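Local structure of racemase (Pseudovibrio sp. JE062, 3MKC) at residues L102-L107 and S266-E271. The protein belongs to the enolase superfamily, in the mandelate racemase/muconate lactonizing enzyme group, with a capping domain and a barrel domain. Residues are numbered along the deposited sequence; the frame is centred on the assembly and turned at random.
Sequences LGMFAL and STTRFE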
loop_
_atom_site.group_PDB
_atom_site.type_symbol
_atom_site.label_atom_id
_atom_site.label_comp_id
_atom_site.label_asym_id
_atom_site.label_seq_id
_atom_site.Cartn_x
_atom_site.Cartn_y
_atom_site.Cartn_z
ATOM N N LEU A 102 -7.910 -9.054 -9.904
ATOM C CA LEU A 102 -6.745 -8.781 -10.750
ATOM C C LEU A 102 -6.856 -7.551 -11.640
ATOM O O LEU A 102 -5.930 -6.741 -11.712
ATOM C CB LEU A 102 -6.442 -9.999 -11.634
ATOM C CG LEU A 102 -5.146 -9.916 -12.445
ATOM C CD1 LEU A 102 -3.990 -10.405 -11.588
ATOM C CD2 LEU A 102 -5.250 -10.775 -13.698
ATOM N N GLY A 103 -7.978 -7.430 -12.341
ATOM C CA GLY A 103 -8.168 -6.298 -13.225
ATOM C C GLY A 103 -7.919 -4.964 -12.547
ATOM O O GLY A 103 -7.372 -4.046 -13.157
HETATM N N MSE A 104 -8.312 -4.854 -11.284
HETATM C CA MSE A 104 -8.128 -3.607 -10.551
HETATM C C MSE A 104 -6.661 -3.320 -10.251
HETATM O O MSE A 104 -6.278 -2.162 -10.108
HETATM C CB MSE A 104 -8.932 -3.626 -9.244
HETATM C CG MSE A 104 -10.441 -3.436 -9.445
HETATM SE SE MSE A 104 -10.956 -1.800 -10.335
HETATM C CE MSE A 104 -10.162 -0.528 -9.140
ATOM N N PHE A 105 -5.838 -4.362 -10.157
ATOM C CA PHE A 105 -4.422 -4.128 -9.886
ATOM C C PHE A 105 -3.872 -3.366 -11.092
ATOM O O PHE A 105 -3.108 -2.414 -10.946
ATOM C CB PHE A 105 -3.638 -5.440 -9.726
ATOM C CG PHE A 105 -4.194 -6.390 -8.700
ATOM C CD1 PHE A 105 -5.208 -6.007 -7.817
ATOM C CD2 PHE A 105 -3.705 -7.695 -8.632
ATOM C CE1 PHE A 105 -5.722 -6.915 -6.889
ATOM C CE2 PHE A 105 -4.214 -8.608 -7.708
ATOM C CZ PHE A 105 -5.225 -8.217 -6.835
ATOM N N ALA A 106 -4.282 -3.783 -12.286
ATOM C CA ALA A 106 -3.832 -3.144 -13.514
ATOM C C ALA A 106 -4.287 -1.688 -13.580
ATOM O O ALA A 106 -3.515 -0.799 -13.940
ATOM C CB ALA A 106 -4.360 -3.910 -14.717
ATOM N N LEU A 107 -5.546 -1.446 -13.230
ATOM C CA LEU A 107 -6.070 -0.093 -13.252
ATOM C C LEU A 107 -5.277 0.745 -12.249
ATOM O O LEU A 107 -4.932 1.889 -12.526
ATOM C CB LEU A 107 -7.563 -0.099 -12.902
ATOM C CG LEU A 107 -8.358 1.207 -13.020
ATOM C CD1 LEU A 107 -9.838 0.886 -13.056
ATOM C CD2 LEU A 107 -8.046 2.135 -11.851
ATOM N N SER A 266 -8.446 -6.262 -0.415
ATOM C CA SER A 266 -9.627 -5.759 -1.122
ATOM C C SER A 266 -9.322 -4.843 -2.305
ATOM O O SER A 266 -8.180 -4.429 -2.510
ATOM C CB SER A 266 -10.495 -4.978 -0.149
ATOM O OG SER A 266 -9.821 -3.784 0.220
ATOM N N THR A 267 -10.361 -4.543 -3.087
ATOM C CA THR A 267 -10.246 -3.612 -4.213
ATOM C C THR A 267 -11.537 -2.796 -4.293
ATOM O O THR A 267 -12.628 -3.307 -4.018
ATOM C CB THR A 267 -10.009 -4.319 -5.575
ATOM O OG1 THR A 267 -11.192 -5.030 -5.967
ATOM C CG2 THR A 267 -8.817 -5.271 -5.483
ATOM N N THR A 268 -11.374 -1.525 -4.651
ATOM C CA THR A 268 -12.424 -0.521 -4.798
ATOM C C THR A 268 -12.996 -0.000 -3.497
ATOM O O THR A 268 -12.865 -0.618 -2.441
ATOM C CB THR A 268 -13.611 -0.996 -5.656
ATOM O OG1 THR A 268 -14.427 -1.889 -4.889
ATOM C CG2 THR A 268 -13.115 -1.692 -6.928
ATOM N N ARG A 269 -13.630 1.158 -3.598
ATOM C CA ARG A 269 -14.239 1.802 -2.449
ATOM C C ARG A 269 -15.498 1.043 -2.068
ATOM O O ARG A 269 -16.036 1.229 -0.983
ATOM C CB ARG A 269 -14.588 3.251 -2.795
ATOM C CG ARG A 269 -15.463 3.403 -4.030
ATOM C CD ARG A 269 -15.599 4.875 -4.405
ATOM N NE ARG A 269 -16.544 5.108 -5.497
ATOM C CZ ARG A 269 -16.334 4.752 -6.761
ATOM N NH1 ARG A 269 -15.207 4.144 -7.101
ATOM N NH2 ARG A 269 -17.253 5.005 -7.686
ATOM N N PHE A 270 -15.968 0.185 -2.968
ATOM C CA PHE A 270 -17.182 -0.580 -2.693
ATOM C C PHE A 270 -16.921 -1.652 -1.645
ATOM O O PHE A 270 -17.750 -1.893 -0.759
ATOM C CB PHE A 270 -17.697 -1.197 -3.993
ATOM C CG PHE A 270 -17.931 -0.177 -5.073
ATOM C CD1 PHE A 270 -18.807 0.879 -4.861
ATOM C CD2 PHE A 270 -17.244 -0.243 -6.277
ATOM C CE1 PHE A 270 -18.995 1.862 -5.829
ATOM C CE2 PHE A 270 -17.422 0.734 -7.251
ATOM C CZ PHE A 270 -18.296 1.788 -7.031
ATOM N N GLU A 271 -15.775 -2.315 -1.753
ATOM C CA GLU A 271 -15.433 -3.333 -0.772
ATOM C C GLU A 271 -15.054 -2.608 0.506
ATOM O O GLU A 271 -15.399 -3.051 1.593
ATOM C CB GLU A 271 -14.261 -4.206 -1.251
ATOM C CG GLU A 271 -14.668 -5.145 -2.377
ATOM C CD GLU A 271 -13.643 -6.214 -2.686
ATOM O OE1 GLU A 271 -12.595 -6.282 -2.002
ATOM O OE2 GLU A 271 -13.897 -7.002 -3.623
#
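Met104, a selenomethionine, and Phe105 make a buried, purely van der Waals contact with Thr267 and Thr268, joining the N-terminal part of helix 102-122 to the entry of helix 268-277. Met104 points toward the segment 266-271, its CB lying 3.9 Å from Thr267 CB, and its CG then passes Thr267 OG1 and CB. Because the chain bends at both chi2 and chi3 (each -58°), SE and CE turn on to Thr268, whose CG2 lies 3.9 Å from Met104 CE; these two side chains cross at about a right angle. The Thr267 methyl comes in at the edge of the Phe105 ring, near its plane, with CG2 3.8 Å from Phe105 CE1. The two segments belong to different domains of the enolase-superfamily fold, 102-107 to the N-terminal capping domain and 266-271 to the barrel domain, so the packing is part of the interface between the domains. Trp87 and Tyr91 of helix 83-93 also touch Met104. On the barrel side, Thr267 N donates to Glu271 OE1 at 3.0 Å, entering well above the carboxylate plane, and ties the residue to the first turn of the helix. Thr267 OG1 also has a weak hydrogen bond with Gly101 N.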